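Local coordinates for aminoglycoside acetyltransferase meta-AAC0020 (Uncultured bacterium, PDB 5F48), which probably transfers an acetyl group from acetyl-coenzyme A to an amino group of aminoglycoside antibiotics, at residues F60-E65 with K105-A110; G71-V76 with Y88-A93. All coordinates share one frame; numbering follows the deposited sequence.

Interaction 1 of 2, residues F60-E65 with K105-A110; sequences FVALLE and KKLITA. With COA (coenzyme A), chain G.
Leu107 lays its forked end on the backbone of strand 60-64, with CD2 3.9 Å from Val61 C. Its other branch, CD1, meets the methyl group of Ala62, the two carbons 4.2 Å apart. With CG beside the backbone N (chi1 -76°), the leucine turns from its helix toward the sheet. This buried patch is the tight part: leucine supplies the reach, and alanine is small enough to admit it. Phe60 adds to the patch, its CE2 4.1 Å from Ala110 O.

The side of the helix carrying exposed Thr109 and Lys105 makes no contact with the strand. Thr109 OG1 donates a hydrogen bond to Lys105 O, from the face opposite that used by Thr109 N, so two bonds grip this oxygen. Lys105 N donates to coenzyme A O2A over 2.8 Å, while its chain, bent at chi4 (117°), brings NZ to O3B at 2.7 Å and, weakly, to O8A. Cut back to an alanine, this position is likely to leave the 3'-phosphate group without its cationic mate, though the backbone bond to O2A needs no side chain. No hydrogen bond crosses between 60-65 and 105-110, so this part of the helix meets the strand by apolar packing alone, and its polar groups serve the coenzyme, as in the GNAT pyrophosphate-binding motif.

Interaction 2 of 2, residues G71-V76 with Y88-A93; sequences GLTSYV and YIYDLA. With COA (coenzyme A), chain G.
Paired backbone bonds join Tyr75 and Tyr88, each N to the other's O at 2.8 Å, in an antiparallel beta hairpin of the GNAT fold. Gly71 and Ala93 form a second pair. Between them a classic beta bulge, a GNAT feature thought to splay this strand for the pantetheine arm, sets Tyr90 and Asp91 opposite Thr73: Tyr90 N donates to Thr73 O at 2.9 Å, and Asp91 O accepts from Thr73 N. The extra residue leaves Asp91 N facing Thr73 OG1, a longer bond of 3.3 Å that a threonine hydroxyl suits, with OG1 held between its own N and carbonyl carbon (chi1 59°). Tyr80 of the second subunit bonds both Thr73 OG1 and Asp91 OD2, satisfying these buried oxygens. Leu92 O accepts from the pantetheine amide N4P of coenzyme A at 2.7 Å (153° at the hydrogen).

Outward, Leu72, Ile89 and Leu92 turn apolar branches toward helix 103-117; Leu72 CD1 meets Ile89 CG2 at 4.0 Å. Ser74 shares this face, its hydroxyl bonded to Tyr115 and to Tyr58 O. On the other face, Tyr75 and Tyr90 form an offset edge-to-face pair, planes at 87°, the Tyr75 edge toward the Tyr90 face. Large aromatics suit this place, where they pack on Leu77 and Leu86 of the second subunit. Tyr90 CB lies at the edge of the Tyr75 ring, in its plane, 3.7 Å from Tyr75 CE1.

How the interactions relate
The two contacts, with centres about 12 Å apart, belong to one sheet, and helix 103-117, a member of interaction 1, also packs on interaction 2, which is nested within the chain loop that interaction 1 closes. Strands 57-64 and 67-77 are neighbours, joined by a probable hydrogen bond between Phe60 O and Leu72 N at 2.8 Å. Leu107 bridges both contacts, its CD1 3.8 Å from Leu92 CD1, and the next residue, Ile108, meets Ile89 with CD1 to CD1 at 3.7 Å. Coenzyme A spans the pair: interaction 1 binds its phosphate end through Lys105, interaction 2 its pantetheine arm through Leu92 O. Gly102, Gly104, Val94 and Arg100 add further backbone N-H bonds to the cofactor between strand 86-94 and the start of helix 103-117.

Interaction 1 of 2, residues F60-E65 with K105-A110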
ATOM      1  N   PHE B  60       5.427   5.063 -14.111  1.00 18.99           N
ATOM      2  CA  PHE B  60       5.797   4.655 -15.460  1.00 19.61           C
ATOM      3  C   PHE B  60       4.736   5.207 -16.425  1.00 20.33           C
ATOM      4  O   PHE B  60       3.557   5.175 -16.112  1.00 19.48           O
ATOM      5  CB  PHE B  60       5.891   3.129 -15.554  1.00 20.35           C
ATOM      6  CG  PHE B  60       6.945   2.520 -14.652  1.00 23.82           C
ATOM      7  CD1 PHE B  60       6.702   2.346 -13.288  1.00 24.14           C
ATOM      8  CD2 PHE B  60       8.173   2.115 -15.169  1.00 25.76           C
ATOM      9  CE1 PHE B  60       7.665   1.795 -12.447  1.00 25.46           C
ATOM     10  CE2 PHE B  60       9.147   1.550 -14.335  1.00 26.65           C
ATOM     11  CZ  PHE B  60       8.890   1.384 -12.972  1.00 26.58           C
ATOM     12  N   VAL B  61       5.145   5.731 -17.576  1.00 21.20           N
ATOM     13  CA  VAL B  61       4.185   6.235 -18.545  1.00 18.88           C
ATOM     14  C   VAL B  61       4.402   5.584 -19.904  1.00 21.64           C
ATOM     15  O   VAL B  61       5.488   5.123 -20.220  1.00 23.68           O
ATOM     16  CB  VAL B  61       4.276   7.775 -18.713  1.00 22.65           C
ATOM     17  CG1 VAL B  61       3.969   8.481 -17.414  1.00 21.70           C
ATOM     18  CG2 VAL B  61       5.651   8.190 -19.266  1.00 23.88           C
ATOM     19  N   ALA B  62       3.351   5.543 -20.706  1.00 19.66           N
ATOM     20  CA  ALA B  62       3.444   4.978 -22.026  1.00 21.51           C
ATOM     21  C   ALA B  62       3.334   6.132 -23.009  1.00 25.76           C
ATOM     22  O   ALA B  62       2.456   6.986 -22.885  1.00 24.42           O
ATOM     23  CB  ALA B  62       2.365   3.962 -22.251  1.00 22.38           C
ATOM     24  N   LEU B  63       4.243   6.176 -23.965  1.00 23.93           N
ATOM     25  CA  LEU B  63       4.318   7.323 -24.849  1.00 26.51           C
ATOM     26  C   LEU B  63       4.215   6.935 -26.309  1.00 30.14           C
ATOM     27  O   LEU B  63       4.875   6.012 -26.784  1.00 31.11           O
ATOM     28  CB  LEU B  63       5.622   8.090 -24.623  1.00 27.36           C
ATOM     29  CG  LEU B  63       5.716   8.989 -23.395  1.00 26.39           C
ATOM     30  CD1 LEU B  63       7.160   9.246 -23.104  1.00 28.26           C
ATOM     31  CD2 LEU B  63       4.992  10.295 -23.623  1.00 25.90           C
ATOM     32  N   LEU B  64       3.371   7.669 -27.015  1.00 32.93           N
ATOM     33  CA  LEU B  64       3.326   7.623 -28.458  1.00 37.99           C
ATOM     34  C   LEU B  64       3.827   8.973 -28.931  1.00 41.12           C
ATOM     35  O   LEU B  64       3.123   9.976 -28.796  1.00 40.85           O
ATOM     36  CB  LEU B  64       1.916   7.338 -28.958  1.00 39.72           C
ATOM     37  CG  LEU B  64       1.575   5.880 -29.238  1.00 42.18           C
ATOM     38  CD1 LEU B  64       0.179   5.784 -29.877  1.00 43.32           C
ATOM     39  CD2 LEU B  64       2.626   5.284 -30.166  1.00 45.10           C
ATOM     40  N   GLU B  65       5.048   8.991 -29.457  1.00 54.63           N
ATOM     41  CA  GLU B  65       5.793  10.228 -29.653  1.00 57.49           C
ATOM     42  C   GLU B  65       5.868  10.985 -28.330  1.00 56.38           C
ATOM     43  O   GLU B  65       6.403  10.462 -27.347  1.00 55.47           O
ATOM     44  CB  GLU B  65       5.168  11.076 -30.760  1.00 59.82           C
ATOM     45  CG  GLU B  65       5.120  10.334 -32.088  1.00 64.34           C
ATOM     46  CD  GLU B  65       4.929  11.250 -33.273  1.00 66.79           C
ATOM     47  OE1 GLU B  65       4.648  12.448 -33.067  1.00 65.02           O
ATOM     48  OE2 GLU B  65       5.069  10.768 -34.415  1.00 71.21           O
ATOM     49  N   LYS B 105      -0.187  -4.148 -20.900  1.00 20.27           N
ATOM     50  CA  LYS B 105       0.738  -5.249 -20.673  1.00 23.98           C
ATOM     51  C   LYS B 105       2.173  -4.757 -20.631  1.00 23.89           C
ATOM     52  O   LYS B 105       2.968  -5.239 -19.819  1.00 25.40           O
ATOM     53  CB  LYS B 105       0.600  -6.330 -21.754  1.00 26.86           C
ATOM     54  CG  LYS B 105      -0.561  -7.278 -21.523  1.00 29.83           C
ATOM     55  CD  LYS B 105      -0.488  -8.459 -22.471  1.00 34.12           C
ATOM     56  CE  LYS B 105      -1.492  -9.552 -22.090  1.00 35.07           C
ATOM     57  NZ  LYS B 105      -2.482  -9.755 -23.153  1.00 36.69           N
ATOM     58  N   LYS B 106       2.515  -3.813 -21.509  1.00 21.82           N
ATOM     59  CA  LYS B 106       3.891  -3.339 -21.561  1.00 22.15           C
ATOM     60  C   LYS B 106       4.232  -2.534 -20.291  1.00 21.96           C
ATOM     61  O   LYS B 106       5.358  -2.592 -19.789  1.00 21.76           O
ATOM     62  CB  LYS B 106       4.133  -2.521 -22.828  1.00 26.29           C
ATOM     63  CG  LYS B 106       3.976  -3.319 -24.126  1.00 32.55           C
ATOM     64  CD  LYS B 106       4.639  -2.635 -25.314  1.00 36.93           C
ATOM     65  CE  LYS B 106       3.882  -2.898 -26.631  1.00 41.05           C
ATOM     66  NZ  LYS B 106       3.655  -4.346 -26.960  1.00 42.03           N
ATOM     67  N   LEU B 107       3.259  -1.798 -19.765  1.00 20.10           N
ATOM     68  CA  LEU B 107       3.444  -1.083 -18.507  1.00 21.13           C
ATOM     69  C   LEU B 107       3.684  -2.025 -17.326  1.00 21.65           C
ATOM     70  O   LEU B 107       4.567  -1.783 -16.511  1.00 21.38           O
ATOM     71  CB  LEU B 107       2.237  -0.188 -18.218  1.00 21.16           C
ATOM     72  CG  LEU B 107       2.257   1.066 -19.095  1.00 20.91           C
ATOM     73  CD1 LEU B 107       0.916   1.801 -19.011  1.00 21.16           C
ATOM     74  CD2 LEU B 107       3.390   1.971 -18.675  1.00 20.02           C
ATOM     75  N   ILE B 108       2.889  -3.083 -17.217  1.00 21.60           N
ATOM     76  CA  ILE B 108       3.107  -4.085 -16.170  1.00 21.73           C
ATOM     77  C   ILE B 108       4.500  -4.725 -16.332  1.00 23.61           C
ATOM     78  O   ILE B 108       5.288  -4.804 -15.388  1.00 23.10           O
ATOM     79  CB  ILE B 108       1.998  -5.179 -16.202  1.00 20.80           C
ATOM     80  CG1 ILE B 108       0.656  -4.624 -15.687  1.00 19.76           C
ATOM     81  CG2 ILE B 108       2.412  -6.415 -15.419  1.00 22.50           C
ATOM     82  CD1 ILE B 108       0.695  -4.006 -14.267  1.00 18.86           C
ATOM     83  N   THR B 109       4.799  -5.167 -17.548  1.00 24.83           N
ATOM     84  CA  THR B 109       6.079  -5.787 -17.841  1.00 26.54           C
ATOM     85  C   THR B 109       7.249  -4.898 -17.425  1.00 25.36           C
ATOM     86  O   THR B 109       8.163  -5.343 -16.716  1.00 26.17           O
ATOM     87  CB  THR B 109       6.197  -6.115 -19.338  1.00 28.11           C
ATOM     88  OG1 THR B 109       5.186  -7.072 -19.687  1.00 30.59           O
ATOM     89  CG2 THR B 109       7.570  -6.694 -19.641  1.00 29.71           C
ATOM     90  N   ALA B 110       7.217  -3.645 -17.864  1.00 23.71           N
ATOM     91  CA  ALA B 110       8.269  -2.696 -17.521  1.00 24.45           C
ATOM     92  C   ALA B 110       8.376  -2.494 -16.004  1.00 22.70           C
ATOM     93  O   ALA B 110       9.467  -2.326 -15.465  1.00 22.66           O
ATOM     94  CB  ALA B 110       8.019  -1.366 -18.206  1.00 24.88           C
TER
HETATM   95  N1A COA G 203     -12.445  -5.884 -21.765  1.00 50.72           N
HETATM   96  C2A COA G 203     -11.616  -6.241 -20.778  1.00 49.64           C
HETATM   97  N3A COA G 203     -10.452  -6.858 -20.959  1.00 48.29           N
HETATM   98  C4A COA G 203     -10.102  -7.141 -22.218  1.00 48.05           C
HETATM   99  C5A COA G 203     -10.904  -6.803 -23.316  1.00 49.16           C
HETATM  100  C6A COA G 203     -12.133  -6.141 -23.028  1.00 49.87           C
HETATM  101  N6A COA G 203     -12.989  -5.773 -24.071  1.00 51.33           N
HETATM  102  N7A COA G 203     -10.255  -7.223 -24.458  1.00 48.12           N
HETATM  103  C8A COA G 203      -9.104  -7.790 -24.078  1.00 47.60           C
HETATM  104  N9A COA G 203      -9.020  -7.745 -22.728  1.00 47.33           N
HETATM  105  C1B COA G 203      -7.972  -8.192 -21.855  1.00 43.61           C
HETATM  106  C2B COA G 203      -7.179  -9.498 -22.472  1.00 37.39           C
HETATM  107  O2B COA G 203      -7.423 -10.590 -21.561  1.00 36.20           O
HETATM  108  C3B COA G 203      -5.942  -9.159 -22.503  1.00 39.17           C
HETATM  109  O3B COA G 203      -5.127  -9.817 -23.573  1.00 40.23           O
HETATM  110  P3B COA G 203      -5.376 -11.249 -24.204  1.00 50.64           P
HETATM  111  O7A COA G 203      -6.457 -12.043 -23.503  1.00 50.92           O
HETATM  112  O8A COA G 203      -4.108 -12.058 -24.138  1.00 50.02           O
HETATM  113  O9A COA G 203      -5.765 -11.041 -25.630  1.00 48.81           O
HETATM  114  C4B COA G 203      -5.939  -7.600 -22.642  1.00 40.30           C
HETATM  115  O4B COA G 203      -7.145  -7.227 -21.758  1.00 40.41           O
HETATM  116  C5B COA G 203      -4.829  -6.978 -22.099  1.00 41.22           C
HETATM  117  O5B COA G 203      -4.019  -6.364 -23.055  1.00 40.57           O
HETATM  118  P1A COA G 203      -3.699  -4.834 -23.076  1.00 24.71           P
HETATM  119  O1A COA G 203      -3.920  -4.406 -24.514  1.00 23.30           O
HETATM  120  O2A COA G 203      -2.271  -4.588 -22.697  1.00 24.53           O
HETATM  121  O3A COA G 203      -4.696  -4.006 -22.207  1.00 25.40           O
HETATM  122  P2A COA G 203      -4.855  -2.457 -22.068  1.00 21.51           P
HETATM  123  O4A COA G 203      -6.269  -2.038 -22.472  1.00 23.00           O
HETATM  124  O5A COA G 203      -3.845  -1.611 -22.829  1.00 21.15           O
HETATM  125  O6A COA G 203      -4.604  -2.259 -20.488  1.00 28.44           O
HETATM  126  CBP COA G 203      -6.051  -1.272 -19.028  1.00 27.76           C
HETATM  127  CCP COA G 203      -4.878  -0.979 -19.947  1.00 29.93           C
HETATM  128  CDP COA G 203      -6.196  -2.805 -19.045  1.00 28.29           C
HETATM  129  CEP COA G 203      -5.618  -0.737 -17.681  1.00 28.12           C
HETATM  130  CAP COA G 203      -7.200  -0.534 -19.680  1.00 24.38           C
HETATM  131  OAP COA G 203      -8.057  -1.349 -20.451  1.00 24.29           O
HETATM  132  C9P COA G 203      -7.889   0.499 -18.815  1.00 22.66           C
HETATM  133  O9P COA G 203      -7.312   1.527 -18.516  1.00 22.06           O
HETATM  134  N8P COA G 203      -9.219   0.257 -18.378  1.00 21.99           N
HETATM  135  C7P COA G 203      -9.947   1.254 -17.569  1.00 23.05           C
HETATM  136  C6P COA G 203      -9.231   1.547 -16.275  1.00 24.65           C
HETATM  137  C5P COA G 203      -8.870   0.365 -15.399  1.00 26.32           C
HETATM  138  O5P COA G 203      -9.687  -0.499 -15.206  1.00 26.20           O
HETATM  139  N4P COA G 203      -7.555   0.264 -14.793  1.00 28.48           N
HETATM  140  C3P COA G 203      -7.207  -0.865 -13.934  1.00 28.48           C
HETATM  141  C2P COA G 203      -7.661  -0.591 -12.472  1.00 29.44           C
HETATM  142  S1P COA G 203      -6.870   0.903 -11.800  1.00 52.16           S

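Interaction 2 of 2, residues G71-V76 with Y88-A93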
ATOM      1  N   GLY B  71      -0.334   5.036 -18.187  1.00 22.92           N
ATOM      2  CA  GLY B  71       0.652   5.131 -17.120  1.00 21.84           C
ATOM      3  C   GLY B  71       0.252   4.321 -15.912  1.00 27.22           C
ATOM      4  O   GLY B  71      -0.857   3.783 -15.842  1.00 21.13           O
ATOM      5  N   LEU B  72       1.174   4.201 -14.965  1.00 26.53           N
ATOM      6  CA  LEU B  72       0.829   3.613 -13.683  1.00 24.88           C
ATOM      7  C   LEU B  72       1.715   4.188 -12.604  1.00 23.20           C
ATOM      8  O   LEU B  72       2.858   4.574 -12.863  1.00 19.35           O
ATOM      9  CB  LEU B  72       0.923   2.077 -13.697  1.00 26.75           C
ATOM     10  CG  LEU B  72       2.195   1.220 -13.589  1.00 28.00           C
ATOM     11  CD1 LEU B  72       2.897   1.242 -12.197  1.00 19.28           C
ATOM     12  CD2 LEU B  72       1.837  -0.223 -13.941  1.00 28.26           C
ATOM     13  N   THR B  73       1.156   4.246 -11.404  1.00 21.30           N
ATOM     14  CA  THR B  73       1.846   4.733 -10.225  1.00 21.50           C
ATOM     15  C   THR B  73       2.066   3.559  -9.296  1.00 22.32           C
ATOM     16  O   THR B  73       1.250   2.621  -9.263  1.00 17.77           O
ATOM     17  CB  THR B  73       1.029   5.801  -9.497  1.00 21.04           C
ATOM     18  OG1 THR B  73      -0.224   5.231  -9.117  1.00 20.72           O
ATOM     19  CG2 THR B  73       0.769   6.965 -10.391  1.00 21.07           C
ATOM     20  N   SER B  74       3.151   3.615  -8.526  1.00 21.93           N
ATOM     21  CA  SER B  74       3.472   2.530  -7.603  1.00 22.30           C
ATOM     22  C   SER B  74       4.204   3.033  -6.366  1.00 22.42           C
ATOM     23  O   SER B  74       4.942   4.017  -6.434  1.00 23.18           O
ATOM     24  CB  SER B  74       4.312   1.468  -8.311  1.00 21.31           C
ATOM     25  OG  SER B  74       5.583   1.977  -8.673  1.00 21.94           O
ATOM     26  N   TYR B  75       3.980   2.363  -5.233  1.00 20.48           N
ATOM     27  CA  TYR B  75       4.614   2.741  -3.961  1.00 19.53           C
ATOM     28  C   TYR B  75       5.522   1.637  -3.455  1.00 24.54           C
ATOM     29  O   TYR B  75       5.173   0.462  -3.541  1.00 23.98           O
ATOM     30  CB  TYR B  75       3.573   3.022  -2.883  1.00 20.07           C
ATOM     31  CG  TYR B  75       2.695   4.197  -3.158  1.00 22.08           C
ATOM     32  CD1 TYR B  75       1.539   4.056  -3.923  1.00 21.75           C
ATOM     33  CD2 TYR B  75       3.001   5.441  -2.653  1.00 22.14           C
ATOM     34  CE1 TYR B  75       0.712   5.124  -4.148  1.00 20.58           C
ATOM     35  CE2 TYR B  75       2.200   6.517  -2.899  1.00 22.82           C
ATOM     36  CZ  TYR B  75       1.048   6.348  -3.645  1.00 21.95           C
ATOM     37  OH  TYR B  75       0.240   7.414  -3.883  1.00 24.93           O
ATOM     38  N   VAL B  76       6.671   2.018  -2.913  1.00 25.39           N
ATOM     39  CA  VAL B  76       7.575   1.064  -2.296  1.00 25.52           C
ATOM     40  C   VAL B  76       7.152   0.820  -0.852  1.00 21.55           C
ATOM     41  O   VAL B  76       6.877   1.749  -0.113  1.00 22.75           O
ATOM     42  CB  VAL B  76       9.029   1.561  -2.332  1.00 22.89           C
ATOM     43  CG1 VAL B  76       9.947   0.605  -1.569  1.00 23.61           C
ATOM     44  CG2 VAL B  76       9.498   1.719  -3.798  1.00 22.92           C
ATOM     45  N   TYR B  88       3.784  -1.749  -4.620  1.00 22.88           N
ATOM     46  CA  TYR B  88       2.329  -1.702  -4.664  1.00 22.50           C
ATOM     47  C   TYR B  88       1.933  -0.827  -5.843  1.00 21.75           C
ATOM     48  O   TYR B  88       2.102   0.377  -5.777  1.00 23.07           O
ATOM     49  CB  TYR B  88       1.795  -1.119  -3.347  1.00 23.97           C
ATOM     50  CG  TYR B  88       0.293  -0.927  -3.226  1.00 25.79           C
ATOM     51  CD1 TYR B  88      -0.619  -1.632  -4.026  1.00 24.41           C
ATOM     52  CD2 TYR B  88      -0.209  -0.048  -2.292  1.00 28.85           C
ATOM     53  CE1 TYR B  88      -1.993  -1.439  -3.879  1.00 26.82           C
ATOM     54  CE2 TYR B  88      -1.550   0.145  -2.143  1.00 31.49           C
ATOM     55  CZ  TYR B  88      -2.444  -0.535  -2.930  1.00 31.57           C
ATOM     56  OH  TYR B  88      -3.788  -0.286  -2.706  1.00 34.88           O
ATOM     57  N   ILE B  89       1.449  -1.433  -6.921  1.00 19.63           N
ATOM     58  CA  ILE B  89       0.876  -0.690  -8.040  1.00 19.73           C
ATOM     59  C   ILE B  89      -0.472  -0.156  -7.625  1.00 20.14           C
ATOM     60  O   ILE B  89      -1.370  -0.927  -7.286  1.00 20.70           O
ATOM     61  CB  ILE B  89       0.704  -1.585  -9.283  1.00 19.78           C
ATOM     62  CG1 ILE B  89       2.059  -2.128  -9.743  1.00 19.04           C
ATOM     63  CG2 ILE B  89      -0.053  -0.829 -10.405  1.00 20.71           C
ATOM     64  CD1 ILE B  89       1.962  -3.184 -10.870  1.00 19.95           C
ATOM     65  N   TYR B  90      -0.619   1.161  -7.634  1.00 20.48           N
ATOM     66  CA  TYR B  90      -1.816   1.779  -7.103  1.00 22.90           C
ATOM     67  C   TYR B  90      -2.830   2.061  -8.214  1.00 25.29           C
ATOM     68  O   TYR B  90      -3.974   1.619  -8.139  1.00 26.22           O
ATOM     69  CB  TYR B  90      -1.456   3.059  -6.358  1.00 26.12           C
ATOM     70  CG  TYR B  90      -2.607   3.665  -5.601  1.00 30.49           C
ATOM     71  CD1 TYR B  90      -3.027   3.136  -4.385  1.00 33.22           C
ATOM     72  CD2 TYR B  90      -3.282   4.758  -6.109  1.00 32.73           C
ATOM     73  CE1 TYR B  90      -4.083   3.685  -3.708  1.00 36.36           C
ATOM     74  CE2 TYR B  90      -4.335   5.306  -5.448  1.00 37.64           C
ATOM     75  CZ  TYR B  90      -4.733   4.774  -4.243  1.00 39.15           C
ATOM     76  OH  TYR B  90      -5.793   5.349  -3.591  1.00 43.82           O
ATOM     77  N   ASP B  91      -2.404   2.788  -9.241  1.00 21.75           N
ATOM     78  CA  ASP B  91      -3.283   3.108 -10.361  1.00 21.90           C
ATOM     79  C   ASP B  91      -2.650   2.630 -11.651  1.00 20.94           C
ATOM     80  O   ASP B  91      -1.437   2.737 -11.810  1.00 16.78           O
ATOM     81  CB  ASP B  91      -3.539   4.616 -10.451  1.00 23.67           C
ATOM     82  CG  ASP B  91      -4.752   5.066  -9.656  1.00 27.31           C
ATOM     83  OD1 ASP B  91      -5.700   4.263  -9.493  1.00 28.61           O
ATOM     84  OD2 ASP B  91      -4.760   6.237  -9.214  1.00 27.66           O
ATOM     85  N   LEU B  92      -3.472   2.116 -12.566  1.00 21.24           N
ATOM     86  CA  LEU B  92      -3.033   1.819 -13.939  1.00 19.02           C
ATOM     87  C   LEU B  92      -4.174   2.166 -14.896  1.00 21.24           C
ATOM     88  O   LEU B  92      -5.324   1.796 -14.663  1.00 21.62           O
ATOM     89  CB  LEU B  92      -2.624   0.346 -14.103  1.00 17.20           C
ATOM     90  CG  LEU B  92      -2.527  -0.277 -15.516  1.00 17.65           C
ATOM     91  CD1 LEU B  92      -1.430   0.348 -16.370  1.00 17.52           C
ATOM     92  CD2 LEU B  92      -2.311  -1.778 -15.424  1.00 17.56           C
ATOM     93  N   ALA B  93      -3.861   2.907 -15.953  1.00 20.64           N
ATOM     94  CA  ALA B  93      -4.874   3.273 -16.928  1.00 21.12           C
ATOM     95  C   ALA B  93      -4.234   3.459 -18.294  1.00 22.21           C
ATOM     96  O   ALA B  93      -3.052   3.827 -18.387  1.00 23.07           O
ATOM     97  CB  ALA B  93      -5.598   4.554 -16.506  1.00 22.16           C
TER
HETATM   98  N1A COA G 203     -12.445  -5.884 -21.765  1.00 50.72           N
HETATM   99  C2A COA G 203     -11.616  -6.241 -20.778  1.00 49.64           C
HETATM  100  N3A COA G 203     -10.452  -6.858 -20.959  1.00 48.29           N
HETATM  101  C4A COA G 203     -10.102  -7.141 -22.218  1.00 48.05           C
HETATM  102  C5A COA G 203     -10.904  -6.803 -23.316  1.00 49.16           C
HETATM  103  C6A COA G 203     -12.133  -6.141 -23.028  1.00 49.87           C
HETATM  104  N6A COA G 203     -12.989  -5.773 -24.071  1.00 51.33           N
HETATM  105  N7A COA G 203     -10.255  -7.223 -24.458  1.00 48.12           N
HETATM  106  C8A COA G 203      -9.104  -7.790 -24.078  1.00 47.60           C
HETATM  107  N9A COA G 203      -9.020  -7.745 -22.728  1.00 47.33           N
HETATM  108  C1B COA G 203      -7.972  -8.192 -21.855  1.00 43.61           C
HETATM  109  C2B COA G 203      -7.179  -9.498 -22.472  1.00 37.39           C
HETATM  110  O2B COA G 203      -7.423 -10.590 -21.561  1.00 36.20           O
HETATM  111  C3B COA G 203      -5.942  -9.159 -22.503  1.00 39.17           C
HETATM  112  O3B COA G 203      -5.127  -9.817 -23.573  1.00 40.23           O
HETATM  113  P3B COA G 203      -5.376 -11.249 -24.204  1.00 50.64           P
HETATM  114  O7A COA G 203      -6.457 -12.043 -23.503  1.00 50.92           O
HETATM  115  O8A COA G 203      -4.108 -12.058 -24.138  1.00 50.02           O
HETATM  116  O9A COA G 203      -5.765 -11.041 -25.630  1.00 48.81           O
HETATM  117  C4B COA G 203      -5.939  -7.600 -22.642  1.00 40.30           C
HETATM  118  O4B COA G 203      -7.145  -7.227 -21.758  1.00 40.41           O
HETATM  119  C5B COA G 203      -4.829  -6.978 -22.099  1.00 41.22           C
HETATM  120  O5B COA G 203      -4.019  -6.364 -23.055  1.00 40.57           O
HETATM  121  P1A COA G 203      -3.699  -4.834 -23.076  1.00 24.71           P
HETATM  122  O1A COA G 203      -3.920  -4.406 -24.514  1.00 23.30           O
HETATM  123  O2A COA G 203      -2.271  -4.588 -22.697  1.00 24.53           O
HETATM  124  O3A COA G 203      -4.696  -4.006 -22.207  1.00 25.40           O
HETATM  125  P2A COA G 203      -4.855  -2.457 -22.068  1.00 21.51           P
HETATM  126  O4A COA G 203      -6.269  -2.038 -22.472  1.00 23.00           O
HETATM  127  O5A COA G 203      -3.845  -1.611 -22.829  1.00 21.15           O
HETATM  128  O6A COA G 203      -4.604  -2.259 -20.488  1.00 28.44           O
HETATM  129  CBP COA G 203      -6.051  -1.272 -19.028  1.00 27.76           C
HETATM  130  CCP COA G 203      -4.878  -0.979 -19.947  1.00 29.93           C
HETATM  131  CDP COA G 203      -6.196  -2.805 -19.045  1.00 28.29           C
HETATM  132  CEP COA G 203      -5.618  -0.737 -17.681  1.00 28.12           C
HETATM  133  CAP COA G 203      -7.200  -0.534 -19.680  1.00 24.38           C
HETATM  134  OAP COA G 203      -8.057  -1.349 -20.451  1.00 24.29           O
HETATM  135  C9P COA G 203      -7.889   0.499 -18.815  1.00 22.66           C
HETATM  136  O9P COA G 203      -7.312   1.527 -18.516  1.00 22.06           O
HETATM  137  N8P COA G 203      -9.219   0.257 -18.378  1.00 21.99           N
HETATM  138  C7P COA G 203      -9.947   1.254 -17.569  1.00 23.05           C
HETATM  139  C6P COA G 203      -9.231   1.547 -16.275  1.00 24.65           C
HETATM  140  C5P COA G 203      -8.870   0.365 -15.399  1.00 26.32           C
HETATM  141  O5P COA G 203      -9.687  -0.499 -15.206  1.00 26.20           O
HETATM  142  N4P COA G 203      -7.555   0.264 -14.793  1.00 28.48           N
HETATM  143  C3P COA G 203      -7.207  -0.865 -13.934  1.00 28.48           C
HETATM  144  C2P COA G 203      -7.661  -0.591 -12.472  1.00 29.44           C
HETATM  145  S1P COA G 203      -6.870   0.903 -11.800  1.00 52.16           S